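Local coordinates for ATPase BagA (Mycobacterium tuberculosis H37Rv, PDB 6BS3), which hydrolyses ATP as one subunit of the heterodimeric BagAB complex, an activity required for resistance to nitric oxide and to elevated glycerol, at residues L215-T220 against A302-A307; N240-A245 against T296-I301. All coordinates share one frame; numbering follows the deposited sequence.

In the fold
Both contacts lie on the same side of the chain's centre, and their centres are about 12 Å apart. They share one long element, helix 278-302. Contact 2 uses its last turns, 296-301, and contact 1 uses its end and the loop after it, 302-307. Their partners also follow one another: helix 214-229 for contact 1, then strand 234-242 for contact 2. Along the chain, both segments of contact 2 therefore fall between those of contact 1. The two meet where V217 CG2 packs on I301 CG2 at 3.7 Å. Helix 278-302 is thus joined to the P-loop ATPase sheet region twice, once through a helix on the sheet and once beside the adenine pocket.

Contact 1. Residues L215-T220 against A302-A307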
loop_
_atom_site.group_PDB
_atom_site.type_symbol
_atom_site.label_atom_id
_atom_site.label_comp_id
_atom_site.label_asym_id
_atom_site.label_seq_id
_atom_site.Cartn_x
_atom_site.Cartn_y
_atom_site.Cartn_z
ATOM N N LEU A 215 -1.832 -5.570 9.939
ATOM C CA LEU A 215 -2.519 -5.663 8.652
ATOM C C LEU A 215 -1.775 -6.546 7.630
ATOM O O LEU A 215 -2.438 -7.427 7.077
ATOM C CB LEU A 215 -2.864 -4.278 8.078
ATOM C CG LEU A 215 -3.854 -3.417 8.879
ATOM C CD1 LEU A 215 -4.056 -2.081 8.195
ATOM C CD2 LEU A 215 -5.210 -4.111 9.055
ATOM N N PRO A 216 -0.432 -6.406 7.392
ATOM C CA PRO A 216 0.242 -7.315 6.442
ATOM C C PRO A 216 0.143 -8.793 6.840
ATOM O O PRO A 216 -0.033 -9.643 5.971
ATOM C CB PRO A 216 1.688 -6.812 6.443
ATOM C CG PRO A 216 1.600 -5.396 6.869
ATOM C CD PRO A 216 0.521 -5.393 7.899
ATOM N N VAL A 217 0.192 -9.091 8.148
ATOM C CA VAL A 217 0.062 -10.448 8.687
ATOM C C VAL A 217 -1.384 -10.985 8.508
ATOM O O VAL A 217 -1.564 -12.116 8.044
ATOM C CB VAL A 217 0.596 -10.541 10.134
ATOM C CG1 VAL A 217 0.052 -11.768 10.858
ATOM C CG2 VAL A 217 2.120 -10.565 10.131
ATOM N N GLN A 218 -2.391 -10.157 8.803
ATOM C CA GLN A 218 -3.803 -10.512 8.641
ATOM C C GLN A 218 -4.127 -10.872 7.183
ATOM O O GLN A 218 -4.833 -11.851 6.933
ATOM C CB GLN A 218 -4.680 -9.342 9.096
ATOM C CG GLN A 218 -6.181 -9.657 9.212
ATOM C CD GLN A 218 -6.983 -8.458 9.669
ATOM O OE1 GLN A 218 -6.630 -7.755 10.631
ATOM N NE2 GLN A 218 -8.086 -8.200 8.989
ATOM N N GLU A 219 -3.623 -10.071 6.231
ATOM C CA GLU A 219 -3.841 -10.254 4.800
ATOM C C GLU A 219 -3.154 -11.494 4.281
ATOM O O GLU A 219 -3.715 -12.161 3.418
ATOM C CB GLU A 219 -3.413 -9.018 4.020
ATOM C CG GLU A 219 -4.322 -7.825 4.245
ATOM C CD GLU A 219 -4.357 -6.832 3.102
ATOM O OE1 GLU A 219 -3.739 -7.098 2.045
ATOM O OE2 GLU A 219 -5.005 -5.776 3.266
ATOM N N THR A 220 -1.951 -11.801 4.811
ATOM C CA THR A 220 -1.164 -12.994 4.504
ATOM C C THR A 220 -1.987 -14.239 4.900
ATOM O O THR A 220 -2.122 -15.158 4.089
ATOM C CB THR A 220 0.216 -12.943 5.213
ATOM O OG1 THR A 220 0.951 -11.843 4.702
ATOM C CG2 THR A 220 1.045 -14.207 4.998
ATOM N N ALA A 302 3.890 -11.870 14.951
ATOM C CA ALA A 302 4.592 -13.000 14.320
ATOM C C ALA A 302 4.043 -14.362 14.766
ATOM O O ALA A 302 3.987 -15.282 13.948
ATOM C CB ALA A 302 6.084 -12.924 14.615
ATOM N N GLN A 303 3.636 -14.486 16.045
ATOM C CA GLN A 303 3.049 -15.705 16.629
ATOM C C GLN A 303 1.809 -16.190 15.846
ATOM O O GLN A 303 1.573 -17.396 15.785
ATOM C CB GLN A 303 2.718 -15.484 18.126
ATOM C CG GLN A 303 2.179 -16.704 18.877
ATOM C CD GLN A 303 2.247 -16.536 20.375
ATOM O OE1 GLN A 303 3.059 -17.175 21.055
ATOM N NE2 GLN A 303 1.397 -15.675 20.929
ATOM N N GLN A 304 1.033 -15.261 15.240
ATOM C CA GLN A 304 -0.155 -15.593 14.436
ATOM C C GLN A 304 0.180 -16.450 13.193
ATOM O O GLN A 304 -0.701 -17.154 12.687
ATOM C CB GLN A 304 -0.874 -14.317 13.989
ATOM C CG GLN A 304 -1.560 -13.530 15.098
ATOM C CD GLN A 304 -2.222 -12.317 14.499
ATOM O OE1 GLN A 304 -1.606 -11.258 14.347
ATOM N NE2 GLN A 304 -3.485 -12.453 14.112
ATOM N N LEU A 305 1.439 -16.368 12.695
ATOM C CA LEU A 305 1.914 -17.132 11.538
ATOM C C LEU A 305 2.291 -18.566 11.947
ATOM O O LEU A 305 2.287 -19.452 11.091
ATOM C CB LEU A 305 3.135 -16.454 10.876
ATOM C CG LEU A 305 2.993 -15.024 10.282
ATOM C CD1 LEU A 305 4.358 -14.472 9.861
ATOM C CD2 LEU A 305 2.026 -14.973 9.089
ATOM N N ASP A 306 2.629 -18.797 13.242
ATOM C CA ASP A 306 3.024 -20.108 13.794
ATOM C C ASP A 306 1.990 -21.217 13.538
ATOM O O ASP A 306 2.352 -22.391 13.457
ATOM C CB ASP A 306 3.353 -20.014 15.302
ATOM C CG ASP A 306 4.521 -19.107 15.674
ATOM O OD1 ASP A 306 5.139 -18.512 14.753
ATOM O OD2 ASP A 306 4.818 -18.987 16.888
ATOM N N ALA A 307 0.718 -20.830 13.388
ATOM C CA ALA A 307 -0.413 -21.711 13.111
ATOM C C ALA A 307 -0.322 -22.356 11.720
ATOM O O ALA A 307 -0.831 -23.469 11.535
ATOM C CB ALA A 307 -1.709 -20.927 13.230
#
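Q304 and L305 meet V217 and T220 where the chain just after helix 278-302 passes beside helix 214-229 in the P-loop ATPase fold. Helix 214-229 packs on strand 204-210, with V217 and T220 both touching T210. The chain 302-307 leads on toward strand 312-316, one of the two outermost strands of the sheet in this chain.

A302 starts the segment. Its methyl points away from helix 214-229, and its carbonyl oxygen accepts the backbone bond from L305 N at 3.0 Å. Q304 comes next, on the solvent-exposed side. Its chain is extended beyond CG and crosses V217 obliquely. The amide oxygen OE1 lies 3.9 Å from V217 CG1, and Q304 CB lies 4.1 Å from the same methyl. These are van der Waals contacts. V217 CG1 is anti to its backbone N (chi1 161°), which brings this branch to both Q304 and L305.

L305 is the buried partner. Its CD2 methyl reaches across to V217 CG1 at 4.2 Å and to T220 CG2 at 4.3 Å, so one methyl touches side chains about one helical turn apart. V217, T220 and L305 meet through methyl groups, and Q304 adds its OE1 and CB. D306 forms a salt bridge with R312 through OD1.

On the helix side, T220 presents its methyl to L305 and its hydroxyl to its own helix. P216 O receives both T220 N and T220 OG1, from opposite faces of the carbonyl plane. The hydroxyl bond, T220 OG1 to P216 O, measures 2.7 Å, with OG1 tilted 29° from that plane.

Contact 2. Residues N240-A245 against T296-I301; sequences NRNIPA and TARAEI. With ADP (adenosine-5'-diphosphate), chain C.
The adenine end of the nucleotide site of this P-loop ATPase lies at the end of strand 234-242, and here the strand's exit is tied to helix 278-302 through R298. A bend at chi3 (62°) shapes the R298 chain, whose NH2 makes a weak hydrogen bond to R241 O at 3.3 Å with an N-H...O angle of 139°. Water does much of the bridging. Water 3 lies in the guanidinium plane, at its edge, and accepts from R298 NH2 at 2.9 Å. It also donates to N242 OD1 and accepts from I243 N. Waters 1 and 2 donate to N240 O and R241 O and accept weak bonds from R298 NH2 and NH1 respectively. I243 crosses R298 at about a right angle and covers one guanidinium face, with CG1 3.8 Å from R298 NE.

N242 ND2 is held by L315 O of the neighbouring strand. Away from R298, N240 OD1 receives a weak bond from ADP N6 at 3.0 Å, and N240 ND2 donates to T32 O. R241 CG packs 3.6 Å from ADP C6, while ADP N3 sits near the plane of its guanidinium, at the edge. An asparagine near the end of a sheet strand facing the adenine amino group is consistent with the nucleotide sites of ArsA/Get3 relatives.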
loop_
_atom_site.group_PDB
_atom_site.type_symbol
_atom_site.label_atom_id
_atom_site.label_comp_id
_atom_site.label_asym_id
_atom_site.label_seq_id
_atom_site.Cartn_x
_atom_site.Cartn_y
_atom_site.Cartn_z
ATOM N N ASN A 240 9.810 -9.774 5.758
ATOM C CA ASN A 240 10.723 -8.703 5.384
ATOM C C ASN A 240 10.977 -7.721 6.543
ATOM O O ASN A 240 10.208 -7.669 7.516
ATOM C CB ASN A 240 10.146 -7.953 4.167
ATOM C CG ASN A 240 11.146 -7.141 3.379
ATOM O OD1 ASN A 240 12.365 -7.378 3.420
ATOM N ND2 ASN A 240 10.648 -6.159 2.631
ATOM N N ARG A 241 12.068 -6.939 6.407
ATOM C CA ARG A 241 12.527 -5.853 7.294
ATOM C C ARG A 241 12.556 -6.226 8.772
ATOM O O ARG A 241 11.978 -5.529 9.614
ATOM C CB ARG A 241 11.746 -4.545 7.082
ATOM C CG ARG A 241 11.675 -4.105 5.642
ATOM C CD ARG A 241 11.447 -2.623 5.484
ATOM N NE ARG A 241 10.250 -2.164 6.179
ATOM C CZ ARG A 241 9.858 -0.899 6.235
ATOM N NH1 ARG A 241 10.548 0.045 5.603
ATOM N NH2 ARG A 241 8.768 -0.567 6.914
ATOM N N ASN A 242 13.276 -7.315 9.083
ATOM C CA ASN A 242 13.468 -7.745 10.450
ATOM C C ASN A 242 14.452 -6.805 11.114
ATOM O O ASN A 242 15.228 -6.147 10.427
ATOM C CB ASN A 242 13.971 -9.178 10.495
ATOM C CG ASN A 242 12.867 -10.160 10.263
ATOM O OD1 ASN A 242 12.052 -10.440 11.168
ATOM N ND2 ASN A 242 12.819 -10.694 9.040
ATOM N N ILE A 243 14.369 -6.693 12.448
ATOM C CA ILE A 243 15.255 -5.827 13.234
ATOM C C ILE A 243 15.885 -6.628 14.378
ATOM O O ILE A 243 15.290 -7.626 14.800
ATOM C CB ILE A 243 14.572 -4.502 13.697
ATOM C CG1 ILE A 243 13.320 -4.770 14.570
ATOM C CG2 ILE A 243 14.283 -3.588 12.501
ATOM C CD1 ILE A 243 12.782 -3.606 15.302
ATOM N N PRO A 244 17.055 -6.214 14.870
ATOM C CA PRO A 244 17.725 -6.920 15.928
ATOM C C PRO A 244 17.043 -6.702 17.280
ATOM O O PRO A 244 16.680 -5.621 17.571
ATOM C CB PRO A 244 19.099 -6.273 15.893
ATOM C CG PRO A 244 18.806 -4.881 15.473
ATOM C CD PRO A 244 17.750 -5.040 14.422
ATOM N N ALA A 245 16.839 -7.784 18.017
ATOM C CA ALA A 245 16.246 -7.704 19.362
ATOM C C ALA A 245 17.168 -7.002 20.352
ATOM O O ALA A 245 16.647 -6.263 21.153
ATOM C CB ALA A 245 15.906 -9.080 19.842
ATOM N N THR A 296 8.421 -7.058 21.540
ATOM C CA THR A 296 7.378 -7.885 22.154
ATOM C C THR A 296 6.119 -7.887 21.298
ATOM O O THR A 296 5.632 -8.966 20.958
ATOM C CB THR A 296 7.157 -7.441 23.604
ATOM O OG1 THR A 296 8.404 -7.522 24.296
ATOM C CG2 THR A 296 6.100 -8.264 24.328
ATOM N N ALA A 297 5.624 -6.681 20.919
ATOM C CA ALA A 297 4.463 -6.473 20.054
ATOM C C ALA A 297 4.689 -7.143 18.678
ATOM O O ALA A 297 3.782 -7.809 18.166
ATOM C CB ALA A 297 4.213 -4.984 19.879
ATOM N N ARG A 298 5.902 -6.985 18.093
ATOM C CA ARG A 298 6.252 -7.615 16.806
ATOM C C ARG A 298 6.212 -9.150 16.913
ATOM O O ARG A 298 5.668 -9.790 16.016
ATOM C CB ARG A 298 7.607 -7.129 16.292
ATOM C CG ARG A 298 7.562 -5.722 15.711
ATOM C CD ARG A 298 8.950 -5.155 15.468
ATOM N NE ARG A 298 9.716 -5.935 14.490
ATOM C CZ ARG A 298 9.714 -5.727 13.178
ATOM N NH1 ARG A 298 8.975 -4.762 12.653
ATOM N NH2 ARG A 298 10.443 -6.493 12.379
ATOM N N ALA A 299 6.720 -9.718 18.037
ATOM C CA ALA A 299 6.722 -11.166 18.343
ATOM C C ALA A 299 5.293 -11.725 18.531
ATOM O O ALA A 299 5.030 -12.865 18.148
ATOM C CB ALA A 299 7.565 -11.450 19.585
ATOM N N GLU A 300 4.381 -10.907 19.092
ATOM C CA GLU A 300 2.965 -11.212 19.317
ATOM C C GLU A 300 2.223 -11.307 17.977
ATOM O O GLU A 300 1.344 -12.150 17.824
ATOM C CB GLU A 300 2.336 -10.114 20.183
ATOM C CG GLU A 300 1.181 -10.573 21.054
ATOM C CD GLU A 300 0.549 -9.458 21.870
ATOM O OE1 GLU A 300 1.286 -8.766 22.612
ATOM O OE2 GLU A 300 -0.687 -9.277 21.767
ATOM N N ILE A 301 2.581 -10.431 17.023
ATOM C CA ILE A 301 2.045 -10.376 15.661
ATOM C C ILE A 301 2.557 -11.611 14.881
ATOM O O ILE A 301 1.755 -12.316 14.259
ATOM C CB ILE A 301 2.418 -9.002 15.000
ATOM C CG1 ILE A 301 1.456 -7.882 15.492
ATOM C CG2 ILE A 301 2.447 -9.078 13.457
ATOM C CD1 ILE A 301 2.004 -6.373 15.457
HETATM P PB ADP C . 5.655 -3.563 -2.692
HETATM O O1B ADP C . 6.013 -3.897 -4.156
HETATM O O2B ADP C . 4.731 -2.323 -2.663
HETATM O O3B ADP C . 5.071 -4.717 -1.922
HETATM P PA ADP C . 8.402 -2.465 -2.432
HETATM O O1A ADP C . 8.173 -1.328 -3.442
HETATM O O2A ADP C . 9.298 -3.511 -2.977
HETATM O O3A ADP C . 7.001 -3.083 -1.994
HETATM O "O5'" ADP C . 8.830 -1.912 -1.008
HETATM C "C5'" ADP C . 8.208 -0.830 -0.276
HETATM C "C4'" ADP C . 9.304 0.095 0.201
HETATM O "O4'" ADP C . 10.130 -0.599 1.160
HETATM C "C3'" ADP C . 10.262 0.620 -0.871
HETATM O "O3'" ADP C . 10.617 1.963 -0.579
HETATM C "C2'" ADP C . 11.459 -0.333 -0.763
HETATM O "O2'" ADP C . 12.683 0.215 -1.243
HETATM C "C1'" ADP C . 11.482 -0.608 0.739
HETATM N N9 ADP C . 12.078 -1.885 1.132
HETATM C C8 ADP C . 11.712 -3.140 0.712
HETATM N N7 ADP C . 12.374 -4.112 1.292
HETATM C C5 ADP C . 13.242 -3.453 2.151
HETATM C C6 ADP C . 14.199 -3.917 3.082
HETATM N N6 ADP C . 14.486 -5.205 3.276
HETATM N N1 ADP C . 14.861 -2.994 3.820
HETATM C C2 ADP C . 14.591 -1.697 3.626
HETATM N N3 ADP C . 13.730 -1.143 2.765
HETATM C C4 ADP C . 13.071 -2.080 2.061
HETATM O O HOH W 1 8.807 -6.508 9.666
HETATM O O HOH W 2 10.719 -3.145 10.250
HETATM O O HOH W 3 12.139 -8.589 13.331
#